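Local coordinates for protein fimbrial subunit CupB6 (Pseudomonas aeruginosa, PDB 5CYL) that probably serves as the two-domain adhesin at the tip of CupB chaperone-usher pili, mediating attachment during biofilm formation, at residues L58-N63 and T119-L124; G84-V89 and K96-V101. One frame throughout, in Å; residues are numbered along the deposited sequence.

Contact 1. Residues L58-N63 and T119-L124; sequences LVIGGN and TTSDYL
Ile-60 projects from strand 56-65 onto the hydroxyl groups of Ser-121 and Tyr-123 on strand 118-129. The packing is entirely by side chains and is sparse, with 147 Å² buried and the closest pair of CA atoms, Ile-60 and Ser-121, 7.9 Å apart. Both branches of the isoleucine take part. CG2 lies 3.7 Å from Ser-121 OG and 3.9 Å from Tyr-123 OH, while CD1, at the end of the other branch, comes to 3.8 Å from the same Ser-121 OG. With CG2 anti to the backbone N and CG1 beside it (chi1 -53°), both methyl ends face the serine oxygen from one side.

The polar interaction stays within segment 119-124. The Tyr-123 side chain leans back along its own strand, bringing its phenol oxygen within 3.0 Å of Ser-121 OG, which donates a weak hydrogen bond to it. Two buried hydroxyls are thus paired against an aliphatic side chain. Beside them, Leu-58 packs on Leu-45 and Tyr-47, and Ile-60 also touches Arg-111 of the adjoining strand 106-112.

The two strands belong to different antiparallel sheets, and this face-to-face packing across the interior is that of a beta sandwich, here in the N-terminal half of the adhesin.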
ATOM      1  N   LEU A  58     -13.866 -31.271 -23.877  1.00 61.89           N
ATOM      2  CA  LEU A  58     -12.904 -30.946 -22.831  1.00 59.01           C
ATOM      3  C   LEU A  58     -13.553 -29.922 -21.910  1.00 60.64           C
ATOM      4  O   LEU A  58     -13.792 -28.792 -22.317  1.00 60.63           O
ATOM      5  CB  LEU A  58     -11.631 -30.394 -23.461  1.00 53.03           C
ATOM      6  CG  LEU A  58     -10.357 -30.643 -22.640  1.00 49.44           C
ATOM      7  CD1 LEU A  58     -10.346 -32.010 -22.004  1.00 46.95           C
ATOM      8  CD2 LEU A  58      -9.089 -30.499 -23.468  1.00 48.36           C
ATOM      9  N   VAL A  59     -13.889 -30.343 -20.701  1.00 59.32           N
ATOM     10  CA  VAL A  59     -14.531 -29.463 -19.733  1.00 57.17           C
ATOM     11  C   VAL A  59     -13.481 -28.864 -18.812  1.00 54.03           C
ATOM     12  O   VAL A  59     -12.723 -29.589 -18.164  1.00 51.50           O
ATOM     13  CB  VAL A  59     -15.568 -30.206 -18.891  1.00 57.32           C
ATOM     14  CG1 VAL A  59     -16.263 -29.225 -17.972  1.00 57.65           C
ATOM     15  CG2 VAL A  59     -16.563 -30.891 -19.808  1.00 55.49           C
ATOM     16  N   ILE A  60     -13.423 -27.543 -18.761  1.00 51.82           N
ATOM     17  CA  ILE A  60     -12.473 -26.864 -17.890  1.00 49.95           C
ATOM     18  C   ILE A  60     -13.182 -26.440 -16.602  1.00 53.90           C
ATOM     19  O   ILE A  60     -14.155 -25.681 -16.627  1.00 58.06           O
ATOM     20  CB  ILE A  60     -11.815 -25.693 -18.589  1.00 48.44           C
ATOM     21  CG1 ILE A  60     -11.223 -26.167 -19.917  1.00 45.35           C
ATOM     22  CG2 ILE A  60     -10.718 -25.099 -17.728  1.00 51.24           C
ATOM     23  CD1 ILE A  60     -10.785 -25.043 -20.835  1.00 49.85           C
ATOM     24  N   GLY A  61     -12.700 -26.972 -15.486  1.00 51.13           N
ATOM     25  CA  GLY A  61     -13.252 -26.690 -14.163  1.00 51.58           C
ATOM     26  C   GLY A  61     -12.258 -25.976 -13.256  1.00 50.54           C
ATOM     27  O   GLY A  61     -11.054 -26.045 -13.471  1.00 50.40           O
ATOM     28  N   GLY A  62     -12.768 -25.304 -12.233  1.00 49.18           N
ATOM     29  CA  GLY A  62     -11.917 -24.696 -11.206  1.00 47.24           C
ATOM     30  C   GLY A  62     -12.548 -24.748  -9.845  1.00 46.48           C
ATOM     31  O   GLY A  62     -13.753 -24.798  -9.708  1.00 45.06           O
ATOM     32  N   ASN A  63     -11.727 -24.776  -8.816  1.00 48.33           N
ATOM     33  CA  ASN A  63     -12.214 -24.480  -7.470  1.00 49.63           C
ATOM     34  C   ASN A  63     -11.041 -24.152  -6.565  1.00 51.67           C
ATOM     35  O   ASN A  63      -9.904 -24.516  -6.849  1.00 56.01           O
ATOM     36  CB  ASN A  63     -12.992 -25.650  -6.906  1.00 51.12           C
ATOM     37  CG  ASN A  63     -12.102 -26.795  -6.524  1.00 51.82           C
ATOM     38  OD1 ASN A  63     -11.069 -27.043  -7.130  1.00 54.56           O
ATOM     39  ND2 ASN A  63     -12.501 -27.514  -5.504  1.00 50.72           N
ATOM     40  N   THR A 119      -5.464 -26.237 -27.377  1.00 59.32           N
ATOM     41  CA  THR A 119      -6.449 -25.199 -27.135  1.00 57.68           C
ATOM     42  C   THR A 119      -5.971 -24.235 -26.041  1.00 56.90           C
ATOM     43  O   THR A 119      -4.946 -24.469 -25.417  1.00 56.54           O
ATOM     44  CB  THR A 119      -7.808 -25.803 -26.751  1.00 57.33           C
ATOM     45  OG1 THR A 119      -8.788 -24.785 -26.809  1.00 54.69           O
ATOM     46  CG2 THR A 119      -7.795 -26.438 -25.357  1.00 56.30           C
ATOM     47  N   THR A 120      -6.710 -23.158 -25.808  1.00 55.11           N
ATOM     48  CA  THR A 120      -6.331 -22.222 -24.741  1.00 54.60           C
ATOM     49  C   THR A 120      -7.388 -22.176 -23.616  1.00 55.03           C
ATOM     50  O   THR A 120      -8.560 -22.404 -23.852  1.00 56.30           O
ATOM     51  CB  THR A 120      -6.121 -20.809 -25.290  1.00 52.77           C
ATOM     52  OG1 THR A 120      -7.384 -20.328 -25.742  1.00 57.44           O
ATOM     53  CG2 THR A 120      -5.126 -20.786 -26.418  1.00 47.80           C
ATOM     54  N   SER A 121      -6.943 -21.898 -22.399  1.00 53.91           N
ATOM     55  CA  SER A 121      -7.818 -21.521 -21.288  1.00 53.83           C
ATOM     56  C   SER A 121      -7.555 -20.043 -20.907  1.00 55.18           C
ATOM     57  O   SER A 121      -6.392 -19.652 -20.711  1.00 55.41           O
ATOM     58  CB  SER A 121      -7.599 -22.455 -20.103  1.00 51.57           C
ATOM     59  OG  SER A 121      -8.691 -22.372 -19.186  1.00 52.58           O
ATOM     60  N   ASP A 122      -8.629 -19.261 -20.779  1.00 55.87           N
ATOM     61  CA  ASP A 122      -8.529 -17.805 -20.596  1.00 54.75           C
ATOM     62  C   ASP A 122      -9.123 -17.324 -19.278  1.00 52.34           C
ATOM     63  O   ASP A 122     -10.258 -17.648 -18.938  1.00 52.74           O
ATOM     64  CB  ASP A 122      -9.160 -17.071 -21.791  1.00 59.82           C
ATOM     65  CG  ASP A 122      -8.291 -17.118 -23.032  1.00 67.10           C
ATOM     66  OD1 ASP A 122      -7.062 -17.352 -22.884  1.00 68.83           O
ATOM     67  OD2 ASP A 122      -8.798 -16.890 -24.146  1.00 66.92           O
ATOM     68  N   TYR A 123      -8.338 -16.532 -18.549  1.00 51.43           N
ATOM     69  CA  TYR A 123      -8.678 -16.122 -17.173  1.00 47.04           C
ATOM     70  C   TYR A 123      -8.465 -14.650 -16.952  1.00 45.05           C
ATOM     71  O   TYR A 123      -7.645 -14.012 -17.627  1.00 42.84           O
ATOM     72  CB  TYR A 123      -7.796 -16.838 -16.144  1.00 45.85           C
ATOM     73  CG  TYR A 123      -7.933 -18.324 -16.151  1.00 45.45           C
ATOM     74  CD1 TYR A 123      -8.959 -18.961 -15.444  1.00 45.49           C
ATOM     75  CD2 TYR A 123      -7.045 -19.096 -16.884  1.00 44.45           C
ATOM     76  CE1 TYR A 123      -9.079 -20.336 -15.460  1.00 43.00           C
ATOM     77  CE2 TYR A 123      -7.175 -20.468 -16.912  1.00 44.59           C
ATOM     78  CZ  TYR A 123      -8.202 -21.060 -16.199  1.00 45.40           C
ATOM     79  OH  TYR A 123      -8.301 -22.417 -16.240  1.00 51.60           O
ATOM     80  N   LEU A 124      -9.194 -14.138 -15.974  1.00 43.38           N
ATOM     81  CA  LEU A 124      -8.993 -12.802 -15.499  1.00 43.88           C
ATOM     82  C   LEU A 124      -8.553 -12.801 -14.038  1.00 44.54           C
ATOM     83  O   LEU A 124      -9.259 -13.292 -13.162  1.00 41.89           O
ATOM     84  CB  LEU A 124     -10.266 -11.957 -15.668  1.00 44.08           C
ATOM     85  CG  LEU A 124     -10.120 -10.468 -15.231  1.00 42.57           C
ATOM     86  CD1 LEU A 124      -9.109  -9.651 -16.042  1.00 38.85           C
ATOM     87  CD2 LEU A 124     -11.474  -9.803 -15.272  1.00 40.01           C
TER

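Contact 2. Residues G84-V89 and K96-V101; sequences GYRISV and KRVIPV
Ile-87, Ser-88 and Val-89 pair with Arg-97, Val-98 and Ile-99 through three backbone hydrogen bonds. Val-89 and Arg-97 form the hydrogen-bonded antiparallel pair: Val-89 N donates to Arg-97 O at 2.7 Å, and Arg-97 N returns a nearly straight bond (178°) to Val-89 O at 3.1 Å. Ser-88 faces Val-98 in the neighbouring non-hydrogen-bonded pair. Beyond it, Ile-99 N reaches Ile-87 O at 2.9 Å, with the donor in the carbonyl plane. The reciprocal direct bond is replaced by a water, which accepts from Ile-87 N at 2.6 Å and donates weakly to Ile-99 O.

This is a beta hairpin whose second strand is short. The N-to-C directions of 84-89 and 96-98 make 139°, well short of exactly antiparallel, and past Ile-99 the chain turns from strand 83-90 toward strand 56-65, where Pro-100 bonds through its backbone to Trp-64.

Apolar contacts lie on both faces. Ile-87 and Ile-99 run side by side; CG1 of Ile-99, beside its own backbone N (chi1 -60°), carries CD1 to 3.3 Å from Ile-87 CG2. Val-89 CG1 adds a looser contact to Ile-99 CG1 at 4.3 Å, and both residues also touch Leu-108. On the face of Ser-88 and Val-98, the aliphatic part of Arg-86 crosses the valine at about a right angle, with CG 3.4 Å from Val-98 CG2.

The charged ends turn elsewhere: Arg-86 forms a salt bridge with Glu-126 and a hydrogen bond to Tyr-73 O, and Arg-97 forms a salt bridge with Asp-93.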
ATOM      1  N   GLY A  84      -7.619  -8.661  -1.478  1.00 40.43           N
ATOM      2  CA  GLY A  84      -8.117 -10.014  -1.771  1.00 39.48           C
ATOM      3  C   GLY A  84      -7.892 -10.419  -3.222  1.00 43.29           C
ATOM      4  O   GLY A  84      -7.870  -9.583  -4.113  1.00 45.71           O
ATOM      5  N   TYR A  85      -7.706 -11.716  -3.428  1.00 44.21           N
ATOM      6  CA  TYR A  85      -7.425 -12.262  -4.761  1.00 42.23           C
ATOM      7  C   TYR A  85      -8.633 -13.027  -5.273  1.00 42.89           C
ATOM      8  O   TYR A  85      -9.178 -13.902  -4.583  1.00 42.94           O
ATOM      9  CB  TYR A  85      -6.209 -13.172  -4.719  1.00 43.61           C
ATOM     10  CG  TYR A  85      -5.841 -13.789  -6.050  1.00 46.95           C
ATOM     11  CD1 TYR A  85      -5.572 -13.000  -7.163  1.00 48.71           C
ATOM     12  CD2 TYR A  85      -5.752 -15.167  -6.186  1.00 42.97           C
ATOM     13  CE1 TYR A  85      -5.240 -13.571  -8.379  1.00 51.02           C
ATOM     14  CE2 TYR A  85      -5.377 -15.753  -7.390  1.00 42.74           C
ATOM     15  CZ  TYR A  85      -5.141 -14.947  -8.495  1.00 46.86           C
ATOM     16  OH  TYR A  85      -4.795 -15.496  -9.695  1.00 46.29           O
ATOM     17  N   ARG A  86      -9.051 -12.683  -6.478  1.00 41.47           N
ATOM     18  CA  ARG A  86     -10.190 -13.311  -7.132  1.00 41.96           C
ATOM     19  C   ARG A  86      -9.765 -13.689  -8.545  1.00 44.86           C
ATOM     20  O   ARG A  86      -9.214 -12.868  -9.273  1.00 46.19           O
ATOM     21  CB  ARG A  86     -11.342 -12.293  -7.189  1.00 41.33           C
ATOM     22  CG  ARG A  86     -12.666 -12.786  -7.706  1.00 43.89           C
ATOM     23  CD  ARG A  86     -13.731 -11.749  -7.379  1.00 46.17           C
ATOM     24  NE  ARG A  86     -13.523 -10.477  -8.072  1.00 48.10           N
ATOM     25  CZ  ARG A  86     -14.098  -9.324  -7.739  1.00 48.93           C
ATOM     26  NH1 ARG A  86     -14.925  -9.253  -6.694  1.00 47.27           N
ATOM     27  NH2 ARG A  86     -13.857  -8.215  -8.440  1.00 48.89           N
ATOM     28  N   ILE A  87     -10.009 -14.922  -8.953  1.00 45.08           N
ATOM     29  CA  ILE A  87      -9.686 -15.338 -10.332  1.00 43.01           C
ATOM     30  C   ILE A  87     -10.909 -15.903 -11.051  1.00 44.16           C
ATOM     31  O   ILE A  87     -11.651 -16.705 -10.529  1.00 44.83           O
ATOM     32  CB  ILE A  87      -8.519 -16.328 -10.384  1.00 41.88           C
ATOM     33  CG1 ILE A  87      -8.105 -16.552 -11.840  1.00 43.08           C
ATOM     34  CG2 ILE A  87      -8.851 -17.632  -9.656  1.00 43.78           C
ATOM     35  CD1 ILE A  87      -6.752 -17.203 -12.026  1.00 44.90           C
ATOM     36  N   SER A  88     -11.124 -15.417 -12.260  1.00 48.42           N
ATOM     37  CA  SER A  88     -12.280 -15.842 -13.078  1.00 51.53           C
ATOM     38  C   SER A  88     -11.851 -16.226 -14.498  1.00 50.67           C
ATOM     39  O   SER A  88     -10.822 -15.788 -14.997  1.00 45.96           O
ATOM     40  CB  SER A  88     -13.377 -14.791 -13.071  1.00 51.75           C
ATOM     41  OG  SER A  88     -12.793 -13.515 -13.020  1.00 67.28           O
ATOM     42  N   VAL A  89     -12.664 -17.067 -15.133  1.00 52.62           N
ATOM     43  CA  VAL A  89     -12.395 -17.508 -16.521  1.00 54.23           C
ATOM     44  C   VAL A  89     -13.305 -16.801 -17.504  1.00 57.57           C
ATOM     45  O   VAL A  89     -14.501 -16.677 -17.244  1.00 54.94           O
ATOM     46  CB  VAL A  89     -12.539 -19.023 -16.693  1.00 50.37           C
ATOM     47  CG1 VAL A  89     -11.753 -19.765 -15.618  1.00 55.89           C
ATOM     48  CG2 VAL A  89     -13.980 -19.437 -16.621  1.00 50.70           C
ATOM     49  N   LYS A  96     -18.418 -14.283 -17.823  1.00 73.65           N
ATOM     50  CA  LYS A  96     -17.301 -14.210 -16.882  1.00 65.55           C
ATOM     51  C   LYS A  96     -17.716 -15.030 -15.671  1.00 60.45           C
ATOM     52  O   LYS A  96     -18.724 -14.744 -15.047  1.00 52.88           O
ATOM     53  CB  LYS A  96     -17.025 -12.773 -16.469  1.00 68.99           C
ATOM     54  CG  LYS A  96     -15.555 -12.386 -16.481  1.00 77.32           C
ATOM     55  CD  LYS A  96     -15.317 -10.871 -16.452  1.00 80.61           C
ATOM     56  CE  LYS A  96     -14.206 -10.461 -17.433  1.00 85.89           C
ATOM     57  NZ  LYS A  96     -14.190  -9.036 -17.866  1.00 82.98           N
ATOM     58  N   ARG A  97     -16.950 -16.067 -15.377  1.00 57.54           N
ATOM     59  CA  ARG A  97     -17.238 -16.920 -14.227  1.00 55.34           C
ATOM     60  C   ARG A  97     -16.044 -16.931 -13.272  1.00 54.02           C
ATOM     61  O   ARG A  97     -14.905 -17.203 -13.672  1.00 57.05           O
ATOM     62  CB  ARG A  97     -17.595 -18.337 -14.673  1.00 52.79           C
ATOM     63  CG  ARG A  97     -18.928 -18.434 -15.382  1.00 52.38           C
ATOM     64  CD  ARG A  97     -19.283 -19.869 -15.746  1.00 54.45           C
ATOM     65  NE  ARG A  97     -20.495 -19.930 -16.571  1.00 50.67           N
ATOM     66  CZ  ARG A  97     -20.486 -19.859 -17.906  1.00 52.66           C
ATOM     67  NH1 ARG A  97     -19.348 -19.685 -18.581  1.00 50.41           N
ATOM     68  NH2 ARG A  97     -21.634 -19.947 -18.552  1.00 53.12           N
ATOM     69  N   VAL A  98     -16.330 -16.646 -12.005  1.00 48.79           N
ATOM     70  CA  VAL A  98     -15.306 -16.637 -10.980  1.00 46.21           C
ATOM     71  C   VAL A  98     -15.111 -18.063 -10.464  1.00 46.12           C
ATOM     72  O   VAL A  98     -16.082 -18.785 -10.246  1.00 45.80           O
ATOM     73  CB  VAL A  98     -15.688 -15.717  -9.818  1.00 43.53           C
ATOM     74  CG1 VAL A  98     -16.794 -16.326  -8.954  1.00 38.42           C
ATOM     75  CG2 VAL A  98     -14.477 -15.432  -8.946  1.00 44.20           C
ATOM     76  N   ILE A  99     -13.865 -18.490 -10.323  1.00 44.67           N
ATOM     77  CA  ILE A  99     -13.590 -19.807  -9.768  1.00 40.98           C
ATOM     78  C   ILE A  99     -14.090 -19.736  -8.346  1.00 40.09           C
ATOM     79  O   ILE A  99     -13.760 -18.811  -7.635  1.00 40.70           O
ATOM     80  CB  ILE A  99     -12.107 -20.134  -9.838  1.00 41.45           C
ATOM     81  CG1 ILE A  99     -11.649 -20.114 -11.318  1.00 41.53           C
ATOM     82  CG2 ILE A  99     -11.818 -21.469  -9.148  1.00 39.90           C
ATOM     83  CD1 ILE A  99     -10.166 -20.012 -11.499  1.00 42.23           C
ATOM     84  N   PRO A 100     -14.912 -20.696  -7.924  1.00 40.46           N
ATOM     85  CA  PRO A 100     -15.479 -20.577  -6.590  1.00 42.05           C
ATOM     86  C   PRO A 100     -14.641 -21.225  -5.513  1.00 49.25           C
ATOM     87  O   PRO A 100     -13.773 -22.046  -5.809  1.00 58.98           O
ATOM     88  CB  PRO A 100     -16.798 -21.346  -6.695  1.00 39.91           C
ATOM     89  CG  PRO A 100     -16.540 -22.392  -7.719  1.00 40.18           C
ATOM     90  CD  PRO A 100     -15.514 -21.805  -8.682  1.00 40.18           C
ATOM     91  N   VAL A 101     -14.928 -20.899  -4.268  1.00 49.44           N
ATOM     92  CA  VAL A 101     -14.359 -21.648  -3.162  1.00 49.48           C
ATOM     93  C   VAL A 101     -15.396 -22.703  -2.782  1.00 51.35           C
ATOM     94  O   VAL A 101     -16.419 -22.386  -2.223  1.00 53.90           O
ATOM     95  CB  VAL A 101     -14.067 -20.739  -1.963  1.00 48.49           C
ATOM     96  CG1 VAL A 101     -13.522 -21.569  -0.820  1.00 48.65           C
ATOM     97  CG2 VAL A 101     -13.084 -19.631  -2.335  1.00 44.23           C
TER
HETATM   98  O   HOH W   1     -11.235 -16.662  -7.483  1.00 54.08           O

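Overall arrangement
The centres of contacts 1 and 2 lie 11 Å apart, and strand 118-129 joins them: it supplies one side of contact 1 and is the sheet neighbour of strand 83-90, which carries the first arm of contact 2. A probable hydrogen bond from Leu-124 N to Ser-88 O, 2.5 Å in the model, links the two directly. Contact 1 spans the space between sheets, whereas contact 2 pairs strands within one of them. The chain leaving the hairpin then heads for the opposite sheet, with Ile-99 CG2 3.3 Å from Asn-63 N. Tyr-123 lies against Val-89 and Ile-99, which places both contacts at the same interior between the sheets.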